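Local structure of beta-glycosidase (Bacteroides caccae, 6T2R) at residues 120-125 with 232-237; 125-130 with 141-146; 146-151 with 238-243; 156-161 with 178-183. The protein is a family 16 glycoside hydrolase of a human gut bacterium, probably an endo-beta-galactosidase that cuts within mucin O-glycan chains to begin mucin breakdown. One frame throughout, in Å; residues are numbered along the deposited sequence.

Interaction 1: 120-125 with 232-237; sequences KGAWPA and IDMQLG
Gln235 lies across the indole of Trp123 where the loop before strand 125-130 runs antiparallel to the chain leaving strand 228-233, part of the beta-sandwich (jelly-roll) fold of glycoside hydrolase family 16. The Gln235 CB sits 3.6 Å from the centroid of the five-membered ring of Trp123, only 14° off the ring normal, a CH-pi contact over the face. CG, anti to the carbonyl carbon (chi1 -66°), carries the extended chain on past the carbonyl O of Trp123. The amide carbon CD then comes 4.0 Å from the Ala125 CB. Of the two tip atoms, OE1 hangs over the same indole face toward its rim, 3.4 Å from the Trp123 CE3, with the amide plane steeply inclined to the ring. NE2 turns the other way, passes the Ala125 methyl and approaches the Asp233 OD2 on its syn side, so close in the model that the exact length is doubtful; Asp233 OD1 meanwhile accepts from the Trp127 NE1.

Beneath these side chains the backbones are pinned at several points. Ala125 and Asp233 form an antiparallel hydrogen-bonded pair, Trp123 N donates to the Gln235 O, and Gly237 N reaches the Gly121 O at 2.7 Å. On the other side of the backbone, the Met234 chain bends at chi2 and chi3 to bring CE within 4.0 Å of the Pro124 CB, while the Leu236 CD2 packs 3.8 Å from the Ala122 CB. At the indole edge, near the ring plane, Trp123 NE1 makes a weak, bent hydrogen bond of 2.9 Å to the Gly237 O.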
loop_
_atom_site.group_PDB
_atom_site.type_symbol
_atom_site.label_atom_id
_atom_site.label_comp_id
_atom_site.label_asym_id
_atom_site.label_seq_id
_atom_site.Cartn_x
_atom_site.Cartn_y
_atom_site.Cartn_z
ATOM N N LYS A 120 9.178 -6.560 16.342
ATOM C CA LYS A 120 10.361 -5.693 16.190
ATOM C C LYS A 120 10.969 -5.988 14.816
ATOM O O LYS A 120 11.298 -7.182 14.534
ATOM C CB LYS A 120 11.354 -5.931 17.327
ATOM C CG LYS A 120 12.413 -4.846 17.464
ATOM C CD LYS A 120 13.697 -5.338 18.103
ATOM C CE LYS A 120 14.391 -4.306 18.973
ATOM N NZ LYS A 120 14.589 -3.026 18.246
ATOM N N GLY A 121 11.060 -4.951 13.977
ATOM C CA GLY A 121 11.605 -5.042 12.609
ATOM C C GLY A 121 10.552 -5.243 11.548
ATOM O O GLY A 121 10.897 -5.190 10.366
ATOM N N ALA A 122 9.293 -5.414 11.931
ATOM C CA ALA A 122 8.190 -5.503 10.946
ATOM C C ALA A 122 7.710 -4.086 10.544
ATOM O O ALA A 122 7.637 -3.167 11.411
ATOM C CB ALA A 122 7.087 -6.372 11.497
ATOM N N TRP A 123 7.415 -3.920 9.250
ATOM C CA TRP A 123 6.835 -2.688 8.656
ATOM C C TRP A 123 6.012 -3.080 7.440
ATOM O O TRP A 123 6.348 -2.761 6.296
ATOM C CB TRP A 123 7.921 -1.653 8.348
ATOM C CG TRP A 123 9.052 -2.092 7.477
ATOM C CD1 TRP A 123 9.808 -3.222 7.599
ATOM C CD2 TRP A 123 9.632 -1.341 6.397
ATOM N NE1 TRP A 123 10.794 -3.233 6.651
ATOM C CE2 TRP A 123 10.708 -2.093 5.892
ATOM C CE3 TRP A 123 9.321 -0.131 5.780
ATOM C CZ2 TRP A 123 11.471 -1.682 4.800
ATOM C CZ3 TRP A 123 10.081 0.281 4.699
ATOM C CH2 TRP A 123 11.142 -0.488 4.223
ATOM N N PRO A 124 4.876 -3.774 7.675
ATOM C CA PRO A 124 3.906 -4.045 6.611
ATOM C C PRO A 124 3.399 -2.738 5.980
ATOM O O PRO A 124 3.262 -1.782 6.693
ATOM C CB PRO A 124 2.754 -4.733 7.340
ATOM C CG PRO A 124 2.895 -4.183 8.757
ATOM C CD PRO A 124 4.382 -4.196 8.995
ATOM N N ALA A 125 3.195 -2.739 4.667
ATOM C CA ALA A 125 2.826 -1.542 3.892
ATOM C C ALA A 125 1.653 -1.835 2.966
ATOM O O ALA A 125 1.480 -2.992 2.515
ATOM C CB ALA A 125 4.017 -1.023 3.110
ATOM N N ILE A 232 0.412 -4.678 -1.487
ATOM C CA ILE A 232 0.105 -5.036 -0.075
ATOM C C ILE A 232 1.135 -6.081 0.333
ATOM O O ILE A 232 1.189 -7.127 -0.353
ATOM C CB ILE A 232 -1.324 -5.580 0.102
ATOM C CG1 ILE A 232 -2.367 -4.604 -0.443
ATOM C CG2 ILE A 232 -1.533 -5.888 1.580
ATOM C CD1 ILE A 232 -3.780 -5.122 -0.499
ATOM N N ASP A 233 1.988 -5.796 1.315
ATOM C CA ASP A 233 3.114 -6.729 1.527
ATOM C C ASP A 233 3.693 -6.536 2.913
ATOM O O ASP A 233 3.811 -5.385 3.367
ATOM C CB ASP A 233 4.187 -6.563 0.435
ATOM C CG ASP A 233 4.907 -5.222 0.493
ATOM O OD1 ASP A 233 4.299 -4.202 0.096
ATOM O OD2 ASP A 233 6.039 -5.206 1.004
ATOM N N MET A 234 3.991 -7.665 3.544
ATOM C CA MET A 234 4.789 -7.751 4.772
ATOM C C MET A 234 6.226 -7.401 4.389
ATOM O O MET A 234 6.662 -7.678 3.232
ATOM C CB MET A 234 4.705 -9.152 5.387
ATOM C CG MET A 234 5.484 -9.321 6.685
ATOM S SD MET A 234 5.127 -8.082 7.926
ATOM C CE MET A 234 3.445 -8.498 8.386
ATOM N N GLN A 235 6.907 -6.783 5.340
ATOM C CA GLN A 235 8.267 -6.252 5.191
ATOM C C GLN A 235 8.944 -6.489 6.544
ATOM O O GLN A 235 8.266 -6.333 7.610
ATOM C CB GLN A 235 8.206 -4.773 4.775
ATOM C CG GLN A 235 7.617 -4.570 3.393
ATOM C CD GLN A 235 7.437 -3.137 2.944
ATOM O OE1 GLN A 235 7.633 -2.170 3.682
ATOM N NE2 GLN A 235 6.991 -3.009 1.726
ATOM N N LEU A 236 10.224 -6.854 6.502
ATOM C CA LEU A 236 11.043 -7.101 7.722
ATOM C C LEU A 236 12.432 -6.467 7.566
ATOM O O LEU A 236 13.133 -6.810 6.582
ATOM C CB LEU A 236 11.155 -8.616 7.950
ATOM C CG LEU A 236 9.933 -9.292 8.568
ATOM C CD1 LEU A 236 10.115 -10.815 8.587
ATOM C CD2 LEU A 236 9.661 -8.758 9.969
ATOM N N GLY A 237 12.781 -5.550 8.476
ATOM C CA GLY A 237 14.105 -4.899 8.548
ATOM C C GLY A 237 14.323 -3.791 7.519
ATOM O O GLY A 237 13.601 -3.709 6.493
#

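Interaction 2: 125-130 with 141-146; sequences AIWTLP and GGEVDI
Ile126 and Ile146 meet at about a right angle, CG2 to CB 4.0 Å, where strand 125-130 begins its antiparallel run beside 141-146. The Ile126 O takes a weak bond from the Ile146 N; Ile146 and Met147 both face Ile126, a classic beta bulge. Trp127 points to the other face and lies beside Asp145, its CB 3.6 Å from the Asp145 OD1, while its CE3 is 3.5 Å from the Glu143 OE1. Glu143 has CG anti to its N (chi1 -175°) and an extended chain, which carries its carboxylate to the six-membered-ring side of Trp127, the two planes 57° apart. Asp233 takes the indole N-H. Thr128 and Val144 exchange backbone bonds, Thr128 N to Val144 O at 2.8 Å and Val144 N to Thr128 O. Its OG1, bonded to Gln228, brushes the Val144 CB, and its CG2 the Ile146 CD1. Leu129 runs alongside Glu143, CD2 to CG 3.7 Å, and Pro130 CG rests on Gly141 O. Glu143 to Ile146 open the E-x-D-x-x-E motif of family 16, here EVDIME. The strand thus has a largely apolar face, packed on Tyr190 and Phe194 of strand 187-195, and one where carboxylates gather beside Trp127, Trp138 binding the Glu143 OE2.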
loop_
_atom_site.group_PDB
_atom_site.type_symbol
_atom_site.label_atom_id
_atom_site.label_comp_id
_atom_site.label_asym_id
_atom_site.label_seq_id
_atom_site.Cartn_x
_atom_site.Cartn_y
_atom_site.Cartn_z
ATOM N N ALA A 125 3.195 -2.739 4.667
ATOM C CA ALA A 125 2.826 -1.542 3.892
ATOM C C ALA A 125 1.653 -1.835 2.966
ATOM O O ALA A 125 1.480 -2.992 2.515
ATOM C CB ALA A 125 4.017 -1.023 3.110
ATOM N N ILE A 126 0.876 -0.795 2.675
ATOM C CA ILE A 126 -0.173 -0.764 1.615
ATOM C C ILE A 126 0.125 0.482 0.789
ATOM O O ILE A 126 0.183 1.578 1.362
ATOM C CB ILE A 126 -1.578 -0.716 2.247
ATOM C CG1 ILE A 126 -1.819 -1.919 3.163
ATOM C CG2 ILE A 126 -2.640 -0.575 1.171
ATOM C CD1 ILE A 126 -3.033 -1.835 4.072
ATOM N N TRP A 127 0.308 0.347 -0.512
ATOM C CA TRP A 127 0.863 1.476 -1.268
ATOM C C TRP A 127 0.660 1.282 -2.751
ATOM O O TRP A 127 0.325 0.145 -3.173
ATOM C CB TRP A 127 2.325 1.660 -0.870
ATOM C CG TRP A 127 3.259 0.511 -1.090
ATOM C CD1 TRP A 127 3.223 -0.747 -0.545
ATOM C CD2 TRP A 127 4.512 0.591 -1.801
ATOM N NE1 TRP A 127 4.339 -1.460 -0.916
ATOM C CE2 TRP A 127 5.136 -0.669 -1.689
ATOM C CE3 TRP A 127 5.143 1.608 -2.540
ATOM C CZ2 TRP A 127 6.360 -0.935 -2.278
ATOM C CZ3 TRP A 127 6.360 1.345 -3.133
ATOM C CH2 TRP A 127 6.951 0.088 -2.991
ATOM N N THR A 128 0.830 2.372 -3.497
ATOM C CA THR A 128 0.661 2.386 -4.956
ATOM C C THR A 128 1.842 3.065 -5.647
ATOM O O THR A 128 2.468 3.962 -5.080
ATOM C CB THR A 128 -0.658 3.041 -5.372
ATOM O OG1 THR A 128 -0.508 4.459 -5.268
ATOM C CG2 THR A 128 -1.825 2.495 -4.577
ATOM N N LEU A 129 2.089 2.568 -6.855
ATOM C CA LEU A 129 3.124 2.972 -7.827
ATOM C C LEU A 129 2.435 3.144 -9.174
ATOM O O LEU A 129 1.337 2.644 -9.357
ATOM C CB LEU A 129 4.205 1.887 -7.867
ATOM C CG LEU A 129 5.129 1.866 -6.650
ATOM C CD1 LEU A 129 6.139 0.766 -6.798
ATOM C CD2 LEU A 129 5.807 3.218 -6.444
ATOM N N PRO A 130 3.039 3.880 -10.132
ATOM C CA PRO A 130 2.478 3.993 -11.476
ATOM C C PRO A 130 2.315 2.634 -12.150
ATOM O O PRO A 130 3.240 1.826 -12.127
ATOM C CB PRO A 130 3.476 4.886 -12.233
ATOM C CG PRO A 130 4.196 5.633 -11.112
ATOM C CD PRO A 130 4.270 4.652 -9.964
ATOM N N GLY A 141 7.831 9.364 -11.011
ATOM C CA GLY A 141 6.464 8.901 -11.323
ATOM C C GLY A 141 5.579 8.989 -10.118
ATOM O O GLY A 141 4.323 8.889 -10.265
ATOM N N GLY A 142 6.198 9.109 -8.948
ATOM C CA GLY A 142 5.459 9.228 -7.683
ATOM C C GLY A 142 5.294 7.896 -6.963
ATOM O O GLY A 142 5.385 6.818 -7.600
ATOM N N GLU A 143 5.004 7.983 -5.673
ATOM C CA GLU A 143 4.707 6.847 -4.772
ATOM C C GLU A 143 3.693 7.348 -3.738
ATOM O O GLU A 143 3.826 8.514 -3.269
ATOM C CB GLU A 143 5.981 6.352 -4.080
ATOM C CG GLU A 143 5.773 5.102 -3.212
ATOM C CD GLU A 143 6.927 4.821 -2.261
ATOM O OE1 GLU A 143 6.687 4.438 -1.122
ATOM O OE2 GLU A 143 8.069 5.001 -2.675
ATOM N N VAL A 144 2.697 6.518 -3.434
ATOM C CA VAL A 144 1.639 6.821 -2.445
ATOM C C VAL A 144 1.621 5.685 -1.426
ATOM O O VAL A 144 1.274 4.561 -1.773
ATOM C CB VAL A 144 0.285 6.995 -3.140
ATOM C CG1 VAL A 144 -0.835 7.249 -2.137
ATOM C CG2 VAL A 144 0.341 8.104 -4.177
ATOM N N ASP A 145 1.996 5.997 -0.202
ATOM C CA ASP A 145 1.999 5.039 0.928
ATOM C C ASP A 145 0.668 5.196 1.655
ATOM O O ASP A 145 0.496 6.177 2.379
ATOM C CB ASP A 145 3.243 5.306 1.782
ATOM C CG ASP A 145 4.526 5.111 0.988
ATOM O OD1 ASP A 145 4.477 4.386 -0.028
ATOM O OD2 ASP A 145 5.553 5.682 1.383
ATOM N N ILE A 146 -0.265 4.283 1.445
ATOM C CA ILE A 146 -1.590 4.309 2.140
ATOM C C ILE A 146 -1.419 3.835 3.590
ATOM O O ILE A 146 -2.145 4.326 4.469
ATOM C CB ILE A 146 -2.602 3.467 1.354
ATOM C CG1 ILE A 146 -2.653 3.915 -0.111
ATOM C CG2 ILE A 146 -3.955 3.510 2.039
ATOM C CD1 ILE A 146 -3.456 3.045 -1.064
#

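Interaction 3: 146-151 with 238-243; sequences IMERLN and GSWVGT
The last acid of the E-x-D-x-x-E motif of family 16, here EVDIME, is Glu148, which meets Trp240 in a cluster of aromatic side chains beside what is, in this family, the substrate cleft. Its carboxylate comes to the edge of the indole, near the ring plane, with OE2 3.6 Å from the Trp240 CZ3, and the two flat groups are inclined by 63°. Two residues on, Leu150 approaches the ring at about a right angle and covers one face. Its CD2 stands 3.7 Å from the centroid of the five-membered ring, a CH-pi contact, and comes as near as 3.4 Å to the CE2. The other methyl, CD1, lies under the six-membered ring, 3.8 Å from the CZ3. Trp240 can present this surface because its CG is anti to the backbone N (chi1 -176°), which throws the indole back over 146-151 from a short turn of helical phi and psi at 239-241; Gly242 N bonds back to the Gly238 O across that turn. Tyr157 meets the indole edge-to-face, and Trp123 touches both Leu150 and Trp240.

Val241 closes the contact. Its CG2 packs 4.0 Å from the Leu150 CG, and its carbonyl O receives the Asn151 ND2 at 3.0 Å in a nearly straight bond that lies in the amide plane and meets a lone pair of the oxygen. Asn151 OD1 takes the N-H of Gly121, tying the amide at both ends and fixing its rotation. Apolar packing thus holds one face of an exposed tryptophan, while one directed polar bond ties 146-151 to the turn that carries it.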
loop_
_atom_site.group_PDB
_atom_site.type_symbol
_atom_site.label_atom_id
_atom_site.label_comp_id
_atom_site.label_asym_id
_atom_site.label_seq_id
_atom_site.Cartn_x
_atom_site.Cartn_y
_atom_site.Cartn_z
ATOM N N ILE A 146 -0.265 4.283 1.445
ATOM C CA ILE A 146 -1.590 4.309 2.140
ATOM C C ILE A 146 -1.419 3.835 3.590
ATOM O O ILE A 146 -2.145 4.326 4.469
ATOM C CB ILE A 146 -2.602 3.467 1.354
ATOM C CG1 ILE A 146 -2.653 3.915 -0.111
ATOM C CG2 ILE A 146 -3.955 3.510 2.039
ATOM C CD1 ILE A 146 -3.456 3.045 -1.064
ATOM N N MET A 147 -0.459 2.942 3.865
ATOM C CA MET A 147 -0.181 2.472 5.251
ATOM C C MET A 147 1.258 1.957 5.362
ATOM O O MET A 147 1.684 1.160 4.516
ATOM C CB MET A 147 -1.171 1.358 5.601
ATOM C CG MET A 147 -1.222 0.956 7.056
ATOM S SD MET A 147 0.173 -0.052 7.583
ATOM C CE MET A 147 -0.124 -1.549 6.631
ATOM N N GLU A 148 1.962 2.398 6.399
ATOM C CA GLU A 148 3.204 1.792 6.924
ATOM C C GLU A 148 3.076 1.719 8.443
ATOM O O GLU A 148 2.686 2.716 9.015
ATOM C CB GLU A 148 4.354 2.661 6.467
ATOM C CG GLU A 148 4.342 2.800 4.960
ATOM C CD GLU A 148 5.666 3.189 4.400
ATOM O OE1 GLU A 148 5.851 4.428 4.191
ATOM O OE2 GLU A 148 6.490 2.277 4.213
ATOM N N ARG A 149 3.251 0.542 9.036
ATOM C CA ARG A 149 3.222 0.364 10.513
ATOM C C ARG A 149 4.541 -0.289 10.966
ATOM O O ARG A 149 4.819 -1.468 10.643
ATOM C CB ARG A 149 1.967 -0.397 10.944
ATOM C CG ARG A 149 1.529 -0.082 12.370
ATOM C CD ARG A 149 2.496 -0.549 13.454
ATOM N NE ARG A 149 2.407 -1.988 13.494
ATOM C CZ ARG A 149 1.600 -2.673 14.304
ATOM N NH1 ARG A 149 0.893 -2.064 15.237
ATOM N NH2 ARG A 149 1.514 -3.983 14.183
ATOM N N LEU A 150 5.299 0.478 11.734
ATOM C CA LEU A 150 6.646 0.125 12.249
ATOM C C LEU A 150 6.524 -0.616 13.583
ATOM O O LEU A 150 5.892 -0.082 14.527
ATOM C CB LEU A 150 7.436 1.424 12.459
ATOM C CG LEU A 150 8.331 1.888 11.308
ATOM C CD1 LEU A 150 7.688 1.653 9.954
ATOM C CD2 LEU A 150 8.697 3.351 11.468
ATOM N N ASN A 151 7.198 -1.754 13.694
ATOM C CA ASN A 151 7.490 -2.360 15.014
ATOM C C ASN A 151 6.156 -2.650 15.709
ATOM O O ASN A 151 5.323 -3.358 15.115
ATOM C CB ASN A 151 8.460 -1.455 15.793
ATOM C CG ASN A 151 9.803 -1.409 15.099
ATOM O OD1 ASN A 151 10.420 -2.455 14.875
ATOM N ND2 ASN A 151 10.242 -0.221 14.710
ATOM N N GLY A 238 15.350 -2.984 7.782
ATOM C CA GLY A 238 15.781 -1.838 6.963
ATOM C C GLY A 238 16.223 -0.709 7.873
ATOM O O GLY A 238 16.093 -0.837 9.115
ATOM N N SER A 239 16.721 0.381 7.295
ATOM C CA SER A 239 17.366 1.445 8.091
ATOM C C SER A 239 16.268 2.159 8.863
ATOM O O SER A 239 16.530 2.544 9.987
ATOM C CB SER A 239 18.186 2.385 7.234
ATOM O OG SER A 239 17.604 2.507 5.950
ATOM N N TRP A 240 15.075 2.285 8.287
ATOM C CA TRP A 240 13.957 3.032 8.921
ATOM C C TRP A 240 13.403 2.253 10.127
ATOM O O TRP A 240 13.274 2.824 11.229
ATOM C CB TRP A 240 12.872 3.366 7.887
ATOM C CG TRP A 240 11.770 4.209 8.443
ATOM C CD1 TRP A 240 11.878 5.105 9.461
ATOM C CD2 TRP A 240 10.396 4.249 8.015
ATOM N NE1 TRP A 240 10.668 5.697 9.700
ATOM C CE2 TRP A 240 9.741 5.198 8.825
ATOM C CE3 TRP A 240 9.647 3.556 7.048
ATOM C CZ2 TRP A 240 8.386 5.482 8.693
ATOM C CZ3 TRP A 240 8.312 3.863 6.883
ATOM C CH2 TRP A 240 7.691 4.812 7.699
ATOM N N VAL A 241 13.076 0.985 9.955
ATOM C CA VAL A 241 12.326 0.242 11.014
ATOM C C VAL A 241 13.289 -0.235 12.107
ATOM O O VAL A 241 12.855 -0.354 13.256
ATOM C CB VAL A 241 11.527 -0.917 10.402
ATOM C CG1 VAL A 241 12.440 -2.003 9.839
ATOM C CG2 VAL A 241 10.513 -1.455 11.397
ATOM N N GLY A 242 14.555 -0.473 11.768
ATOM C CA GLY A 242 15.556 -0.937 12.746
ATOM C C GLY A 242 15.696 -2.441 12.652
ATOM O O GLY A 242 15.213 -3.043 11.645
ATOM N N THR A 243 16.320 -3.056 13.645
ATOM C CA THR A 243 16.711 -4.485 13.554
ATOM C C THR A 243 15.482 -5.356 13.793
ATOM O O THR A 243 14.599 -4.983 14.570
ATOM C CB THR A 243 17.843 -4.842 14.531
ATOM O OG1 THR A 243 17.436 -4.414 15.835
ATOM C CG2 THR A 243 19.174 -4.216 14.161
#

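Interaction 4: 156-161 with 178-183; sequences VYQTVH and NTIPIN
Asn178 pairs with Gln158 in the antiparallel ladder between strands 177-181 and 155-161, toward the rim of the family 16 beta-sandwich. Their backbones exchange two bonds, Asn178 N to Gln158 O at 3.0 Å and Gln158 N to Asn178 O at 3.1 Å; the Asn178 O also accepts from the Asn208 side chain.

Thr179 comes next, in a non-hydrogen-bonded pair with Tyr157. The threonine methyl covers one face of the phenol ring: CG2 is 3.6 Å from the ring centroid and 15° off its normal. With the Thr179 chi1 at 66°, CG2 stands anti to the carbonyl carbon while OG1 lies between N and the carbonyl carbon, leaving the methyl over the ring. In the backbone, the Thr179 CA makes a close C-H...O contact of 3.2 Å with the Val156 O.

Ile180 returns to the face that carries Val156 and Gln158. Its N and O both bond to the backbone of Val156, with Val156 N to Ile180 O at 3.0 Å, and its CG2 packs 4.1 Å from the Val156 CG2. Beyond Pro181, Ile182 crosses Val156 at about a right angle, its CG2 3.7 Å from the Val156 CG1.

Gln158 shares this face but is well provided for: Ile146 O and His202 O take its NE2, and Asn208 ND2 reaches its OE1. Backbone bonds therefore set the register, methyl groups of Val156, Ile180 and Ile182 pack together, and a buried amide links the pair to the corner at Ile146 and to strands 198-203 and 206-212, with which it does not pair, while the CH-pi contact faces Trp240.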
loop_
_atom_site.group_PDB
_atom_site.type_symbol
_atom_site.label_atom_id
_atom_site.label_comp_id
_atom_site.label_asym_id
_atom_site.label_seq_id
_atom_site.Cartn_x
_atom_site.Cartn_y
_atom_site.Cartn_z
ATOM N N VAL A 156 0.199 4.727 12.430
ATOM C CA VAL A 156 0.699 4.385 11.073
ATOM C C VAL A 156 1.138 5.687 10.418
ATOM O O VAL A 156 0.627 6.762 10.796
ATOM C CB VAL A 156 -0.345 3.665 10.206
ATOM C CG1 VAL A 156 -0.773 2.338 10.805
ATOM C CG2 VAL A 156 -1.536 4.562 9.907
ATOM N N TYR A 157 2.033 5.556 9.456
ATOM C CA TYR A 157 2.473 6.637 8.546
ATOM C C TYR A 157 1.634 6.533 7.274
ATOM O O TYR A 157 1.482 5.424 6.711
ATOM C CB TYR A 157 3.966 6.505 8.259
ATOM C CG TYR A 157 4.858 6.673 9.467
ATOM C CD1 TYR A 157 4.940 5.690 10.446
ATOM C CD2 TYR A 157 5.652 7.792 9.616
ATOM C CE1 TYR A 157 5.759 5.827 11.552
ATOM C CE2 TYR A 157 6.489 7.939 10.713
ATOM C CZ TYR A 157 6.541 6.954 11.681
ATOM O OH TYR A 157 7.350 7.096 12.761
ATOM N N GLN A 158 1.157 7.675 6.810
ATOM C CA GLN A 158 0.713 7.845 5.416
ATOM C C GLN A 158 1.633 8.902 4.777
ATOM O O GLN A 158 1.954 9.914 5.463
ATOM C CB GLN A 158 -0.779 8.166 5.432
ATOM C CG GLN A 158 -1.622 7.045 6.062
ATOM C CD GLN A 158 -3.105 7.330 5.974
ATOM O OE1 GLN A 158 -3.599 8.262 6.625
ATOM N NE2 GLN A 158 -3.814 6.559 5.153
ATOM N N THR A 159 2.089 8.672 3.538
ATOM C CA THR A 159 3.207 9.441 2.925
ATOM C C THR A 159 3.115 9.438 1.404
ATOM O O THR A 159 2.503 8.519 0.860
ATOM C CB THR A 159 4.572 8.853 3.281
ATOM O OG1 THR A 159 4.539 8.389 4.621
ATOM C CG2 THR A 159 5.671 9.883 3.168
ATOM N N VAL A 160 3.662 10.477 0.772
ATOM C CA VAL A 160 3.905 10.533 -0.698
ATOM C C VAL A 160 5.402 10.727 -0.865
ATOM O O VAL A 160 6.025 11.355 0.001
ATOM C CB VAL A 160 3.106 11.618 -1.463
ATOM C CG1 VAL A 160 1.616 11.484 -1.240
ATOM C CG2 VAL A 160 3.525 13.043 -1.120
ATOM N N HIS A 161 5.935 10.197 -1.950
ATOM C CA HIS A 161 7.313 10.476 -2.426
ATOM C C HIS A 161 7.241 10.868 -3.898
ATOM O O HIS A 161 6.368 10.296 -4.645
ATOM C CB HIS A 161 8.178 9.231 -2.229
ATOM C CG HIS A 161 8.074 8.723 -0.855
ATOM N ND1 HIS A 161 8.852 9.225 0.144
ATOM C CD2 HIS A 161 7.256 7.807 -0.300
ATOM C CE1 HIS A 161 8.551 8.599 1.267
ATOM N NE2 HIS A 161 7.567 7.752 1.024
ATOM N N ASN A 178 2.293 12.214 7.338
ATOM C CA ASN A 178 1.774 12.441 8.703
ATOM C C ASN A 178 1.393 11.094 9.315
ATOM O O ASN A 178 0.928 10.206 8.591
ATOM C CB ASN A 178 0.591 13.420 8.671
ATOM C CG ASN A 178 0.376 14.099 10.003
ATOM O OD1 ASN A 178 1.329 14.542 10.593
ATOM N ND2 ASN A 178 -0.860 14.184 10.471
ATOM N N THR A 179 1.513 10.991 10.631
ATOM C CA THR A 179 1.069 9.827 11.424
ATOM C C THR A 179 -0.310 10.090 12.001
ATOM O O THR A 179 -0.716 11.235 12.119
ATOM C CB THR A 179 2.040 9.484 12.556
ATOM O OG1 THR A 179 1.972 10.592 13.438
ATOM C CG2 THR A 179 3.449 9.241 12.087
ATOM N N ILE A 180 -1.026 9.012 12.247
ATOM C CA ILE A 180 -2.358 9.007 12.884
ATOM C C ILE A 180 -2.456 7.724 13.710
ATOM O O ILE A 180 -1.874 6.695 13.356
ATOM C CB ILE A 180 -3.459 9.170 11.819
ATOM C CG1 ILE A 180 -4.840 9.296 12.460
ATOM C CG2 ILE A 180 -3.418 8.064 10.775
ATOM C CD1 ILE A 180 -5.829 10.057 11.631
ATOM N N PRO A 181 -3.070 7.782 14.906
ATOM C CA PRO A 181 -3.211 6.594 15.739
ATOM C C PRO A 181 -4.151 5.591 15.070
ATOM O O PRO A 181 -5.058 6.031 14.340
ATOM C CB PRO A 181 -3.812 7.091 17.076
ATOM C CG PRO A 181 -3.614 8.610 17.046
ATOM C CD PRO A 181 -3.574 8.990 15.576
ATOM N N ILE A 182 -3.942 4.319 15.415
ATOM C CA ILE A 182 -4.831 3.188 15.040
ATOM C C ILE A 182 -5.246 2.408 16.295
ATOM O O ILE A 182 -4.647 2.599 17.356
ATOM C CB ILE A 182 -4.120 2.277 14.014
ATOM C CG1 ILE A 182 -2.866 1.634 14.599
ATOM C CG2 ILE A 182 -3.798 3.050 12.732
ATOM C CD1 ILE A 182 -2.399 0.443 13.816
ATOM N N ASN A 183 -6.233 1.531 16.146
ATOM C CA ASN A 183 -6.546 0.464 17.125
ATOM C C ASN A 183 -5.668 -0.714 16.747
ATOM O O ASN A 183 -6.018 -1.464 15.856
ATOM C CB ASN A 183 -8.038 0.126 17.104
ATOM C CG ASN A 183 -8.888 1.353 17.309
ATOM O OD1 ASN A 183 -9.694 1.702 16.455
ATOM N ND2 ASN A 183 -8.657 2.052 18.404
#

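Interactions 1 and 2 are buried and share Ala125, so strand 125-130 is flanked by 228-233 on one edge and by 143-145 on the other. Interactions 2 and 3 share Ile146, where the chain turns a corner and moves on to strand 147-148. Interaction 3 is mostly buried but has the exposed Trp240 at its border; Asn151 ties it to Gly121 and Ala122 of interaction 1. Interaction 4, partly buried, is a regular strand ladder, joined to interaction 2 by Asp145 with Thr159 and to interaction 3 by Glu148 with Tyr157. Backbone bonds dominate interactions 1, 2 and 4; interaction 3 relies on side chains, and CH-pi contacts occur in 1, 3 and 4.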